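PDB 3GDE: DNA ligase from Archaeoglobus fulgidus, which probably seals nicks in double-stranded DNA during replication, recombination and repair, using ATP and an enzyme-AMP intermediate. Local coordinates for residues A[113-118]-A[148-153]; A[5-10]-A[152-157]; A[247-252]-A[375-380]. One frame throughout, in Å; residues are numbered along the deposited sequence.

Interaction 1: residues A[113-118]-A[148-153]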
ATOM      1  N   GLU A 113      -1.243  30.149 -19.394  1.00 41.65           N
ATOM      2  CA  GLU A 113      -1.295  28.821 -18.836  1.00 40.24           C
ATOM      3  C   GLU A 113      -1.153  28.898 -17.331  1.00 39.08           C
ATOM      4  O   GLU A 113      -0.930  29.985 -16.786  1.00 38.89           O
ATOM      5  CB  GLU A 113      -0.208  27.950 -19.466  1.00 40.58           C
ATOM      6  CG  GLU A 113      -0.507  27.595 -20.923  1.00 40.83           C
ATOM      7  CD  GLU A 113       0.545  26.715 -21.551  1.00 42.35           C
ATOM      8  OE1 GLU A 113       1.733  26.867 -21.198  1.00 44.78           O
ATOM      9  OE2 GLU A 113       0.190  25.868 -22.402  1.00 41.62           O
ATOM     10  N   GLU A 114      -1.287  27.743 -16.679  1.00 37.48           N
ATOM     11  CA  GLU A 114      -1.409  27.622 -15.223  1.00 36.35           C
ATOM     12  C   GLU A 114      -2.816  27.124 -14.897  1.00 34.48           C
ATOM     13  O   GLU A 114      -3.792  27.576 -15.489  1.00 33.96           O
ATOM     14  CB  GLU A 114      -1.110  28.957 -14.493  1.00 37.29           C
ATOM     15  CG  GLU A 114       0.381  29.172 -14.086  1.00 40.64           C
ATOM     16  CD  GLU A 114       0.930  30.599 -14.348  1.00 44.80           C
ATOM     17  OE1 GLU A 114       2.179  30.745 -14.426  1.00 45.90           O
ATOM     18  OE2 GLU A 114       0.131  31.567 -14.480  1.00 46.94           O
ATOM     19  N   LEU A 115      -2.927  26.157 -14.000  1.00 32.36           N
ATOM     20  CA  LEU A 115      -4.229  25.864 -13.411  1.00 30.88           C
ATOM     21  C   LEU A 115      -4.124  25.701 -11.926  1.00 29.14           C
ATOM     22  O   LEU A 115      -3.057  25.437 -11.402  1.00 28.78           O
ATOM     23  CB  LEU A 115      -4.956  24.662 -14.036  1.00 31.53           C
ATOM     24  CG  LEU A 115      -4.331  23.336 -14.460  1.00 31.96           C
ATOM     25  CD1 LEU A 115      -3.899  23.464 -15.893  1.00 33.81           C
ATOM     26  CD2 LEU A 115      -3.204  22.828 -13.569  1.00 31.82           C
ATOM     27  N   THR A 116      -5.255  25.896 -11.267  1.00 27.66           N
ATOM     28  CA  THR A 116      -5.333  25.837  -9.827  1.00 26.38           C
ATOM     29  C   THR A 116      -5.315  24.392  -9.373  1.00 25.67           C
ATOM     30  O   THR A 116      -5.752  23.488 -10.097  1.00 25.32           O
ATOM     31  CB  THR A 116      -6.615  26.533  -9.299  1.00 26.10           C
ATOM     32  OG1 THR A 116      -7.773  25.825  -9.757  1.00 24.31           O
ATOM     33  CG2 THR A 116      -6.680  27.986  -9.777  1.00 26.05           C
ATOM     34  N   VAL A 117      -4.801  24.186  -8.170  1.00 24.98           N
ATOM     35  CA  VAL A 117      -4.884  22.902  -7.510  1.00 24.68           C
ATOM     36  C   VAL A 117      -6.362  22.495  -7.418  1.00 25.23           C
ATOM     37  O   VAL A 117      -6.702  21.317  -7.540  1.00 25.18           O
ATOM     38  CB  VAL A 117      -4.234  22.983  -6.113  1.00 24.67           C
ATOM     39  CG1 VAL A 117      -4.338  21.653  -5.372  1.00 24.02           C
ATOM     40  CG2 VAL A 117      -2.772  23.435  -6.244  1.00 22.88           C
ATOM     41  N   ARG A 118      -7.237  23.479  -7.231  1.00 25.84           N
ATOM     42  CA  ARG A 118      -8.666  23.221  -7.123  1.00 26.44           C
ATOM     43  C   ARG A 118      -9.220  22.608  -8.416  1.00 26.02           C
ATOM     44  O   ARG A 118      -9.925  21.601  -8.366  1.00 25.94           O
ATOM     45  CB  ARG A 118      -9.415  24.504  -6.729  1.00 27.08           C
ATOM     46  CG  ARG A 118     -10.727  24.256  -5.958  1.00 29.64           C
ATOM     47  CD  ARG A 118     -10.541  24.101  -4.420  1.00 32.85           C
ATOM     48  NE  ARG A 118      -9.149  23.864  -4.020  1.00 35.73           N
ATOM     49  CZ  ARG A 118      -8.603  22.671  -3.783  1.00 35.84           C
ATOM     50  NH1 ARG A 118      -9.324  21.553  -3.884  1.00 35.47           N
ATOM     51  NH2 ARG A 118      -7.322  22.602  -3.446  1.00 33.23           N
ATOM     52  N   GLY A 148      -3.715  21.082 -22.090  1.00 26.60           N
ATOM     53  CA  GLY A 148      -3.856  22.306 -22.883  1.00 26.23           C
ATOM     54  C   GLY A 148      -3.753  23.597 -22.077  1.00 26.09           C
ATOM     55  O   GLY A 148      -3.415  24.639 -22.625  1.00 26.34           O
ATOM     56  N   LEU A 149      -4.036  23.528 -20.781  1.00 25.97           N
ATOM     57  CA  LEU A 149      -4.011  24.707 -19.898  1.00 26.21           C
ATOM     58  C   LEU A 149      -2.770  24.795 -18.996  1.00 26.51           C
ATOM     59  O   LEU A 149      -2.518  25.837 -18.380  1.00 27.49           O
ATOM     60  CB  LEU A 149      -5.263  24.726 -19.021  1.00 25.90           C
ATOM     61  CG  LEU A 149      -6.582  25.408 -19.398  1.00 26.08           C
ATOM     62  CD1 LEU A 149      -6.664  25.932 -20.814  1.00 26.04           C
ATOM     63  CD2 LEU A 149      -7.721  24.447 -19.106  1.00 28.66           C
ATOM     64  N   ALA A 150      -2.002  23.713 -18.927  1.00 26.04           N
ATOM     65  CA  ALA A 150      -0.895  23.588 -17.991  1.00 26.02           C
ATOM     66  C   ALA A 150       0.425  24.176 -18.501  1.00 26.22           C
ATOM     67  O   ALA A 150       0.695  24.171 -19.698  1.00 26.60           O
ATOM     68  CB  ALA A 150      -0.700  22.127 -17.624  1.00 25.75           C
ATOM     69  N   THR A 151       1.242  24.688 -17.584  1.00 26.17           N
ATOM     70  CA  THR A 151       2.625  25.044 -17.909  1.00 26.27           C
ATOM     71  C   THR A 151       3.448  23.751 -18.104  1.00 26.27           C
ATOM     72  O   THR A 151       3.016  22.678 -17.690  1.00 26.35           O
ATOM     73  CB  THR A 151       3.278  25.930 -16.816  1.00 25.86           C
ATOM     74  OG1 THR A 151       3.437  25.183 -15.609  1.00 25.45           O
ATOM     75  CG2 THR A 151       2.443  27.195 -16.542  1.00 25.98           C
ATOM     76  N   PRO A 152       4.615  23.845 -18.765  1.00 26.54           N
ATOM     77  CA  PRO A 152       5.492  22.679 -18.898  1.00 26.13           C
ATOM     78  C   PRO A 152       5.773  21.989 -17.556  1.00 25.92           C
ATOM     79  O   PRO A 152       5.642  20.772 -17.461  1.00 25.32           O
ATOM     80  CB  PRO A 152       6.773  23.278 -19.504  1.00 26.23           C
ATOM     81  CG  PRO A 152       6.277  24.436 -20.319  1.00 26.65           C
ATOM     82  CD  PRO A 152       5.178  25.032 -19.453  1.00 26.85           C
ATOM     83  N   LEU A 153       6.115  22.762 -16.528  1.00 25.70           N
ATOM     84  CA  LEU A 153       6.371  22.200 -15.194  1.00 25.93           C
ATOM     85  C   LEU A 153       5.129  21.625 -14.511  1.00 25.85           C
ATOM     86  O   LEU A 153       5.223  20.658 -13.745  1.00 25.88           O
ATOM     87  CB  LEU A 153       7.027  23.250 -14.298  1.00 26.14           C
ATOM     88  CG  LEU A 153       8.120  22.799 -13.340  1.00 26.05           C
ATOM     89  CD1 LEU A 153       9.071  21.754 -13.980  1.00 24.78           C
ATOM     90  CD2 LEU A 153       8.880  24.017 -12.885  1.00 25.02           C
TER
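Glu114 N donates to Leu149 O, 2.8 Å away, in the one hydrogen bond that joins residues 113-118 to 148-153. The bond is moderately bent, 141° at the hydrogen. Leu149 stands where helix 135-149 gives way to helix 152-162, and its carbonyl receives the N-H of the 113-118 loop. CB of Glu113 sits 3.3 Å from Leu149 O. The Glu113 chain then runs out, CG anti to the carbonyl carbon (chi1 -71°), and carries its carboxylate over the next carbonyl. There Glu113 CD lies 3.2 Å from Ala150 O, with both carboxylate oxygens about as near. These are acceptors facing an acceptor, so the approach is packing and not a bond. On the next residues the contact turns apolar. Leu115 puts CD1 against Leu149 CB at 3.6 Å and Ala150 CB at 3.9 Å. Glu114 CG crosses the methyl CG2 of Thr151 at 3.8 Å. The Thr151 side chain caps the start of helix 152-162, and Glu154 OE1 returns a bond to Thr151 N, as in a capping box. Thr116 caps helix 117-129. The contact thus ties two helix-starting loops of the N-terminal, DNA-binding domain. Glu154 OE2 also bonds to Leu115 N. The closeness of the Glu113 carboxylate to Ala150 O is probably mildly unfavourable; the attraction comes from the backbone bond, the apolar packing and Glu154, which links the two loops.

Interaction 2: residues A[5-10]-A[152-157]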
ATOM      1  N   LEU A   5      -2.142  28.024  -7.512  1.00 28.71           N
ATOM      2  CA  LEU A   5      -1.909  27.396  -8.811  1.00 28.13           C
ATOM      3  C   LEU A   5      -1.078  26.145  -8.611  1.00 27.24           C
ATOM      4  O   LEU A   5      -0.135  26.139  -7.813  1.00 26.94           O
ATOM      5  CB  LEU A   5      -1.164  28.328  -9.774  1.00 28.16           C
ATOM      6  CG  LEU A   5      -1.810  29.528 -10.487  1.00 29.33           C
ATOM      7  CD1 LEU A   5      -3.286  29.331 -10.874  1.00 29.06           C
ATOM      8  CD2 LEU A   5      -1.636  30.766  -9.635  1.00 32.28           C
ATOM      9  N   PHE A   6      -1.431  25.085  -9.337  1.00 26.64           N
ATOM     10  CA  PHE A   6      -0.631  23.862  -9.356  1.00 25.93           C
ATOM     11  C   PHE A   6       0.818  24.207  -9.720  1.00 25.51           C
ATOM     12  O   PHE A   6       1.749  23.573  -9.212  1.00 25.83           O
ATOM     13  CB  PHE A   6      -1.232  22.827 -10.319  1.00 25.85           C
ATOM     14  CG  PHE A   6      -0.620  21.452 -10.205  1.00 25.19           C
ATOM     15  CD1 PHE A   6       0.397  21.054 -11.064  1.00 24.72           C
ATOM     16  CD2 PHE A   6      -1.067  20.553  -9.231  1.00 25.55           C
ATOM     17  CE1 PHE A   6       0.973  19.779 -10.958  1.00 25.70           C
ATOM     18  CE2 PHE A   6      -0.515  19.276  -9.117  1.00 24.71           C
ATOM     19  CZ  PHE A   6       0.512  18.884  -9.976  1.00 25.37           C
ATOM     20  N   ALA A   7       0.997  25.222 -10.571  1.00 24.74           N
ATOM     21  CA  ALA A   7       2.328  25.736 -10.941  1.00 25.02           C
ATOM     22  C   ALA A   7       3.171  26.235  -9.768  1.00 25.07           C
ATOM     23  O   ALA A   7       4.386  26.170  -9.827  1.00 24.97           O
ATOM     24  CB  ALA A   7       2.224  26.844 -11.990  1.00 25.11           C
ATOM     25  N   GLU A   8       2.539  26.769  -8.726  1.00 25.43           N
ATOM     26  CA  GLU A   8       3.290  27.170  -7.540  1.00 26.08           C
ATOM     27  C   GLU A   8       3.816  25.912  -6.848  1.00 25.65           C
ATOM     28  O   GLU A   8       4.988  25.840  -6.475  1.00 25.64           O
ATOM     29  CB  GLU A   8       2.451  28.027  -6.589  1.00 25.72           C
ATOM     30  CG  GLU A   8       3.199  28.376  -5.300  1.00 26.87           C
ATOM     31  CD  GLU A   8       2.382  29.192  -4.300  1.00 27.59           C
ATOM     32  OE1 GLU A   8       2.960  29.575  -3.260  1.00 30.12           O
ATOM     33  OE2 GLU A   8       1.181  29.453  -4.544  1.00 28.90           O
ATOM     34  N   PHE A   9       2.935  24.926  -6.703  1.00 25.24           N
ATOM     35  CA  PHE A   9       3.287  23.610  -6.190  1.00 25.27           C
ATOM     36  C   PHE A   9       4.362  22.936  -7.051  1.00 25.33           C
ATOM     37  O   PHE A   9       5.332  22.381  -6.524  1.00 24.97           O
ATOM     38  CB  PHE A   9       2.010  22.752  -6.079  1.00 25.48           C
ATOM     39  CG  PHE A   9       2.266  21.278  -5.914  1.00 25.76           C
ATOM     40  CD1 PHE A   9       2.708  20.764  -4.694  1.00 25.28           C
ATOM     41  CD2 PHE A   9       2.055  20.404  -6.978  1.00 26.05           C
ATOM     42  CE1 PHE A   9       2.937  19.406  -4.538  1.00 25.30           C
ATOM     43  CE2 PHE A   9       2.297  19.036  -6.832  1.00 26.62           C
ATOM     44  CZ  PHE A   9       2.737  18.542  -5.605  1.00 25.83           C
ATOM     45  N   ALA A  10       4.189  23.005  -8.371  1.00 25.76           N
ATOM     46  CA  ALA A  10       5.110  22.375  -9.324  1.00 26.00           C
ATOM     47  C   ALA A  10       6.531  22.940  -9.221  1.00 26.31           C
ATOM     48  O   ALA A  10       7.501  22.174  -9.178  1.00 26.57           O
ATOM     49  CB  ALA A  10       4.566  22.488 -10.765  1.00 25.55           C
ATOM     50  N   PRO A 152       4.615  23.845 -18.765  1.00 26.54           N
ATOM     51  CA  PRO A 152       5.492  22.679 -18.898  1.00 26.13           C
ATOM     52  C   PRO A 152       5.773  21.989 -17.556  1.00 25.92           C
ATOM     53  O   PRO A 152       5.642  20.772 -17.461  1.00 25.32           O
ATOM     54  CB  PRO A 152       6.773  23.278 -19.504  1.00 26.23           C
ATOM     55  CG  PRO A 152       6.277  24.436 -20.319  1.00 26.65           C
ATOM     56  CD  PRO A 152       5.178  25.032 -19.453  1.00 26.85           C
ATOM     57  N   LEU A 153       6.115  22.762 -16.528  1.00 25.70           N
ATOM     58  CA  LEU A 153       6.371  22.200 -15.194  1.00 25.93           C
ATOM     59  C   LEU A 153       5.129  21.625 -14.511  1.00 25.85           C
ATOM     60  O   LEU A 153       5.223  20.658 -13.745  1.00 25.88           O
ATOM     61  CB  LEU A 153       7.027  23.250 -14.298  1.00 26.14           C
ATOM     62  CG  LEU A 153       8.120  22.799 -13.340  1.00 26.05           C
ATOM     63  CD1 LEU A 153       9.071  21.754 -13.980  1.00 24.78           C
ATOM     64  CD2 LEU A 153       8.880  24.017 -12.885  1.00 25.02           C
ATOM     65  N   GLU A 154       3.964  22.212 -14.779  1.00 25.52           N
ATOM     66  CA  GLU A 154       2.709  21.624 -14.303  1.00 25.66           C
ATOM     67  C   GLU A 154       2.460  20.277 -14.965  1.00 24.95           C
ATOM     68  O   GLU A 154       2.033  19.334 -14.309  1.00 24.80           O
ATOM     69  CB  GLU A 154       1.516  22.544 -14.571  1.00 25.35           C
ATOM     70  CG  GLU A 154       1.299  23.592 -13.521  1.00 26.33           C
ATOM     71  CD  GLU A 154       0.229  24.624 -13.904  1.00 27.03           C
ATOM     72  OE1 GLU A 154      -0.056  24.798 -15.107  1.00 29.27           O
ATOM     73  OE2 GLU A 154      -0.325  25.275 -12.993  1.00 28.95           O
ATOM     74  N   ALA A 155       2.714  20.205 -16.270  1.00 24.68           N
ATOM     75  CA  ALA A 155       2.472  18.990 -17.036  1.00 24.75           C
ATOM     76  C   ALA A 155       3.365  17.852 -16.541  1.00 24.62           C
ATOM     77  O   ALA A 155       2.965  16.686 -16.526  1.00 24.67           O
ATOM     78  CB  ALA A 155       2.686  19.246 -18.529  1.00 24.61           C
ATOM     79  N   ARG A 156       4.576  18.209 -16.139  1.00 24.85           N
ATOM     80  CA  ARG A 156       5.522  17.270 -15.551  1.00 24.99           C
ATOM     81  C   ARG A 156       4.988  16.590 -14.296  1.00 24.86           C
ATOM     82  O   ARG A 156       4.936  15.366 -14.244  1.00 25.17           O
ATOM     83  CB  ARG A 156       6.824  17.993 -15.252  1.00 24.67           C
ATOM     84  CG  ARG A 156       7.876  17.175 -14.533  1.00 25.44           C
ATOM     85  CD  ARG A 156       9.206  17.739 -14.930  1.00 27.34           C
ATOM     86  NE  ARG A 156      10.076  17.950 -13.798  1.00 25.12           N
ATOM     87  CZ  ARG A 156      11.141  18.737 -13.826  1.00 25.52           C
ATOM     88  NH1 ARG A 156      11.463  19.386 -14.932  1.00 26.47           N
ATOM     89  NH2 ARG A 156      11.884  18.874 -12.741  1.00 27.31           N
ATOM     90  N   TYR A 157       4.591  17.379 -13.292  1.00 24.99           N
ATOM     91  CA  TYR A 157       4.099  16.817 -12.018  1.00 24.82           C
ATOM     92  C   TYR A 157       2.660  16.311 -12.052  1.00 24.76           C
ATOM     93  O   TYR A 157       2.288  15.487 -11.240  1.00 24.77           O
ATOM     94  CB  TYR A 157       4.360  17.763 -10.846  1.00 24.65           C
ATOM     95  CG  TYR A 157       5.841  17.928 -10.621  1.00 24.87           C
ATOM     96  CD1 TYR A 157       6.594  16.893 -10.070  1.00 24.22           C
ATOM     97  CD2 TYR A 157       6.503  19.100 -11.009  1.00 25.82           C
ATOM     98  CE1 TYR A 157       7.959  17.021  -9.890  1.00 24.41           C
ATOM     99  CE2 TYR A 157       7.873  19.239 -10.838  1.00 24.10           C
ATOM    100  CZ  TYR A 157       8.592  18.195 -10.275  1.00 25.02           C
ATOM    101  OH  TYR A 157       9.948  18.307 -10.097  1.00 25.67           O
TER
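The Phe6 and Glu154 side chains run antiparallel alongside each other, with ring and carboxylate planes 47° apart. Glu154 CG lies in the plane of the Phe6 ring, at its edge, 3.6 Å from CD1. The Phe6 ring is swung there by its first torsion, CG anti to the backbone N (chi1 -169°). Its next edge atom, CE1, lies 3.9 Å from Tyr157 CB, and the two aromatic side chains cross at about a right angle. Phe9 CD2 lies over one face of the Phe6 ring. One turn along, Ala10 is small, consistent with the close approach here: its CB is 3.6 Å from Leu153 O and 3.9 Å from Tyr157 CD2. The axes of segments 6-10 and 152-157 of the two helices pass 8.6 Å apart at 76°. The extended chain of Glu154 reaches the start of helix 6-16, where OE2 takes a weak, bent bond from Ala7 N at 2.8 Å. Its other partners are the N-H groups of Leu115 and Thr151. Tyr157 OH bonds to Glu17. This is helix-helix packing within the N-terminal DNA-binding domain. A buried carboxylate given two backbone N-H groups and a third, weak one is likely to be stabilised as the anion.

Interaction 3: residues A[247-252]-A[375-380]. With PO4 (phosphate ion), chain C.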
ATOM      1  N   ALA A 247       1.879 -16.082  28.137  1.00 50.34           N
ATOM      2  CA  ALA A 247       1.560 -15.585  26.800  1.00 48.20           C
ATOM      3  C   ALA A 247       0.182 -16.015  26.348  1.00 46.70           C
ATOM      4  O   ALA A 247      -0.247 -17.140  26.621  1.00 46.69           O
ATOM      5  CB  ALA A 247       2.606 -16.056  25.798  1.00 48.26           C
ATOM      6  N   ALA A 248      -0.513 -15.108  25.666  1.00 44.61           N
ATOM      7  CA  ALA A 248      -1.737 -15.448  24.951  1.00 42.59           C
ATOM      8  C   ALA A 248      -1.328 -16.044  23.604  1.00 41.17           C
ATOM      9  O   ALA A 248      -0.552 -15.437  22.858  1.00 40.95           O
ATOM     10  CB  ALA A 248      -2.605 -14.220  24.762  1.00 42.59           C
ATOM     11  N   VAL A 249      -1.823 -17.242  23.309  1.00 39.37           N
ATOM     12  CA  VAL A 249      -1.401 -17.967  22.118  1.00 37.74           C
ATOM     13  C   VAL A 249      -2.602 -18.312  21.262  1.00 36.57           C
ATOM     14  O   VAL A 249      -3.602 -18.822  21.757  1.00 36.31           O
ATOM     15  CB  VAL A 249      -0.607 -19.270  22.454  1.00 38.15           C
ATOM     16  CG1 VAL A 249      -0.018 -19.886  21.185  1.00 37.89           C
ATOM     17  CG2 VAL A 249       0.513 -19.000  23.453  1.00 37.62           C
ATOM     18  N   GLU A 250      -2.489 -18.017  19.972  1.00 35.06           N
ATOM     19  CA  GLU A 250      -3.522 -18.323  18.997  1.00 33.98           C
ATOM     20  C   GLU A 250      -2.875 -19.012  17.804  1.00 32.74           C
ATOM     21  O   GLU A 250      -1.664 -18.984  17.648  1.00 32.10           O
ATOM     22  CB  GLU A 250      -4.215 -17.038  18.533  1.00 34.12           C
ATOM     23  CG  GLU A 250      -4.985 -16.302  19.620  1.00 35.92           C
ATOM     24  CD  GLU A 250      -5.043 -14.788  19.416  1.00 38.00           C
ATOM     25  OE1 GLU A 250      -4.690 -14.293  18.319  1.00 37.58           O
ATOM     26  OE2 GLU A 250      -5.443 -14.088  20.377  1.00 39.63           O
ATOM     27  N   TRP A 251      -3.694 -19.635  16.971  1.00 31.91           N
ATOM     28  CA  TRP A 251      -3.243 -20.155  15.692  1.00 31.43           C
ATOM     29  C   TRP A 251      -2.833 -18.996  14.786  1.00 31.07           C
ATOM     30  O   TRP A 251      -3.436 -17.929  14.835  1.00 30.94           O
ATOM     31  CB  TRP A 251      -4.373 -20.952  15.024  1.00 31.06           C
ATOM     32  CG  TRP A 251      -4.593 -22.334  15.579  1.00 30.75           C
ATOM     33  CD1 TRP A 251      -4.106 -22.843  16.756  1.00 30.87           C
ATOM     34  CD2 TRP A 251      -5.380 -23.380  14.989  1.00 30.71           C
ATOM     35  NE1 TRP A 251      -4.528 -24.140  16.924  1.00 30.98           N
ATOM     36  CE2 TRP A 251      -5.316 -24.493  15.859  1.00 31.20           C
ATOM     37  CE3 TRP A 251      -6.138 -23.482  13.813  1.00 30.30           C
ATOM     38  CZ2 TRP A 251      -5.970 -25.698  15.583  1.00 31.09           C
ATOM     39  CZ3 TRP A 251      -6.795 -24.672  13.544  1.00 30.52           C
ATOM     40  CH2 TRP A 251      -6.708 -25.764  14.424  1.00 30.91           C
ATOM     41  N   LYS A 252      -1.786 -19.198  13.989  1.00 30.70           N
ATOM     42  CA  LYS A 252      -1.573 -18.371  12.816  1.00 30.39           C
ATOM     43  C   LYS A 252      -2.152 -19.048  11.579  1.00 30.28           C
ATOM     44  O   LYS A 252      -1.617 -20.057  11.107  1.00 30.12           O
ATOM     45  CB  LYS A 252      -0.100 -18.051  12.584  1.00 30.59           C
ATOM     46  CG  LYS A 252       0.046 -17.023  11.480  1.00 30.68           C
ATOM     47  CD  LYS A 252       1.461 -16.561  11.320  1.00 33.32           C
ATOM     48  CE  LYS A 252       1.507 -15.276  10.520  1.00 33.06           C
ATOM     49  NZ  LYS A 252       0.974 -15.461   9.150  1.00 34.30           N
ATOM     50  N   LYS A 375      -9.248 -19.516  18.618  1.00 43.23           N
ATOM     51  CA  LYS A 375      -9.007 -20.208  19.859  1.00 43.88           C
ATOM     52  C   LYS A 375      -7.779 -19.565  20.499  1.00 43.37           C
ATOM     53  O   LYS A 375      -6.752 -19.348  19.851  1.00 43.40           O
ATOM     54  CB  LYS A 375      -8.813 -21.712  19.606  1.00 43.98           C
ATOM     55  CG  LYS A 375      -8.480 -22.552  20.837  1.00 45.13           C
ATOM     56  CD  LYS A 375      -8.390 -24.047  20.483  1.00 45.45           C
ATOM     57  CE  LYS A 375      -7.972 -24.892  21.682  1.00 48.08           C
ATOM     58  NZ  LYS A 375      -8.937 -24.784  22.818  1.00 49.54           N
ATOM     59  N   GLN A 376      -7.906 -19.221  21.768  1.00 43.06           N
ATOM     60  CA  GLN A 376      -6.794 -18.654  22.487  1.00 42.71           C
ATOM     61  C   GLN A 376      -6.539 -19.443  23.758  1.00 42.71           C
ATOM     62  O   GLN A 376      -7.469 -19.847  24.446  1.00 42.85           O
ATOM     63  CB  GLN A 376      -7.075 -17.193  22.810  1.00 42.46           C
ATOM     64  CG  GLN A 376      -5.878 -16.433  23.324  1.00 41.69           C
ATOM     65  CD  GLN A 376      -6.253 -15.049  23.784  1.00 42.20           C
ATOM     66  OE1 GLN A 376      -6.023 -14.071  23.076  1.00 43.25           O
ATOM     67  NE2 GLN A 376      -6.858 -14.956  24.960  1.00 41.37           N
ATOM     68  N   ILE A 377      -5.267 -19.679  24.045  1.00 42.99           N
ATOM     69  CA  ILE A 377      -4.851 -20.199  25.342  1.00 43.20           C
ATOM     70  C   ILE A 377      -3.936 -19.182  26.009  1.00 43.61           C
ATOM     71  O   ILE A 377      -3.347 -18.334  25.335  1.00 43.24           O
ATOM     72  CB  ILE A 377      -4.163 -21.588  25.246  1.00 43.12           C
ATOM     73  CG1 ILE A 377      -2.948 -21.541  24.308  1.00 42.62           C
ATOM     74  CG2 ILE A 377      -5.178 -22.658  24.820  1.00 42.76           C
ATOM     75  CD1 ILE A 377      -1.862 -22.553  24.630  1.00 42.51           C
ATOM     76  N   VAL A 378      -3.867 -19.239  27.334  1.00 44.34           N
ATOM     77  CA  VAL A 378      -2.944 -18.406  28.098  1.00 45.13           C
ATOM     78  C   VAL A 378      -2.080 -19.359  28.923  1.00 45.77           C
ATOM     79  O   VAL A 378      -2.601 -20.210  29.633  1.00 45.93           O
ATOM     80  CB  VAL A 378      -3.682 -17.370  28.993  1.00 44.92           C
ATOM     81  CG1 VAL A 378      -2.702 -16.348  29.548  1.00 44.72           C
ATOM     82  CG2 VAL A 378      -4.772 -16.650  28.206  1.00 44.98           C
ATOM     83  N   THR A 379      -0.764 -19.228  28.817  1.00 46.91           N
ATOM     84  CA  THR A 379       0.130 -20.257  29.347  1.00 47.91           C
ATOM     85  C   THR A 379       1.570 -19.789  29.511  1.00 48.39           C
ATOM     86  O   THR A 379       2.002 -18.845  28.848  1.00 48.50           O
ATOM     87  CB  THR A 379       0.100 -21.532  28.450  1.00 48.03           C
ATOM     88  OG1 THR A 379       0.853 -22.585  29.069  1.00 49.08           O
ATOM     89  CG2 THR A 379       0.652 -21.245  27.057  1.00 47.59           C
ATOM     90  N   ASP A 380       2.295 -20.455  30.410  1.00 49.18           N
ATOM     91  CA  ASP A 380       3.744 -20.305  30.525  1.00 49.82           C
ATOM     92  C   ASP A 380       4.460 -21.594  30.118  1.00 49.91           C
ATOM     93  O   ASP A 380       5.687 -21.682  30.183  1.00 49.91           O
ATOM     94  CB  ASP A 380       4.165 -19.842  31.937  1.00 50.28           C
ATOM     95  CG  ASP A 380       3.703 -20.789  33.064  1.00 52.03           C
ATOM     96  OD1 ASP A 380       3.753 -20.357  34.244  1.00 53.32           O
ATOM     97  OD2 ASP A 380       3.297 -21.948  32.797  1.00 53.22           O
TER
HETATM   98  P   PO4 C 557       3.187 -13.526   6.934  1.00 56.04           P
HETATM   99  O1  PO4 C 557       2.220 -14.682   6.840  1.00 56.03           O
HETATM  100  O2  PO4 C 557       4.286 -13.780   7.935  1.00 55.87           O
HETATM  101  O3  PO4 C 557       3.779 -13.280   5.569  1.00 56.25           O
HETATM  102  O4  PO4 C 557       2.428 -12.311   7.396  1.00 57.07           O
HETATM  103  O   HOH W   1      -6.417 -19.612  17.365  1.00 35.82           O
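Trp251 and Lys375 are joined through a water where the strands part at the end of an antiparallel ladder. The water accepts from Trp251 N at 2.8 Å and donates to Lys375 O. The ladder belongs to the nucleotidyltransferase (adenylation) domain. Its first strand leads to Lys252, predicted to carry AMP. Glu250 is a predicted ATP-binding residue, and its OE1 is held by a salt bridge to Lys403. Its side chain crosses that of Gln376 on one face of the ladder, with Glu250 CG 3.8 Å from Gln376 CG. On the same face, Ala248 CB packs against the end of Gln376, whose amide orientation is uncertain. With an alanine here in place of Gln376, the cover over Ala248 CB and beside Glu250 CG would probably be lost, opening a gap on that face. The ladder itself rests on two hydrogen-bonded pairs. Val249 and Ile377 exchange nearly straight bonds, 164° at each hydrogen, with Val249 N to Ile377 O at 2.8 Å. Ala247 and Thr379 exchange more bent ones, with Ala247 N to Thr379 O at 2.9 Å. On the other face Ile377 CG1 lies between its backbone N and carbonyl carbon (chi1 57°), which sets it 3.8 Å from Val249 CB. Helix 382-394 covers this side through Met388, which also meets Trp251. The Lys252 amino group is shared between a salt bridge to Glu398 and a phosphate ion, probably from the crystallisation liquor, which Lys420 also binds. Lys252 NZ donates to O1 of that phosphate at 2.7 Å.

Overall arrangement
Interactions 1 and 2 are neighbours, their centres about 6 Å apart, and both use helix 152-162 of the N-terminal domain. They touch directly: Leu115 pairs by backbone with Phe6, and Glu154 serves both. Interaction 3 lies in the adenylation domain, on the opposite side of the chain's centre, its own centre about 58 Å from that of interaction 1 and about 54 Å from that of interaction 2. Interaction 2 is the buried one, a crossing of helices built from aromatic and small side chains round one carboxylate. Interaction 1 is a partly exposed loop contact with a single backbone bond plus leucine packing. Interaction 3, also partly buried, is held by a ladder of backbone bonds and alone includes predicted catalytic and ATP-binding residues.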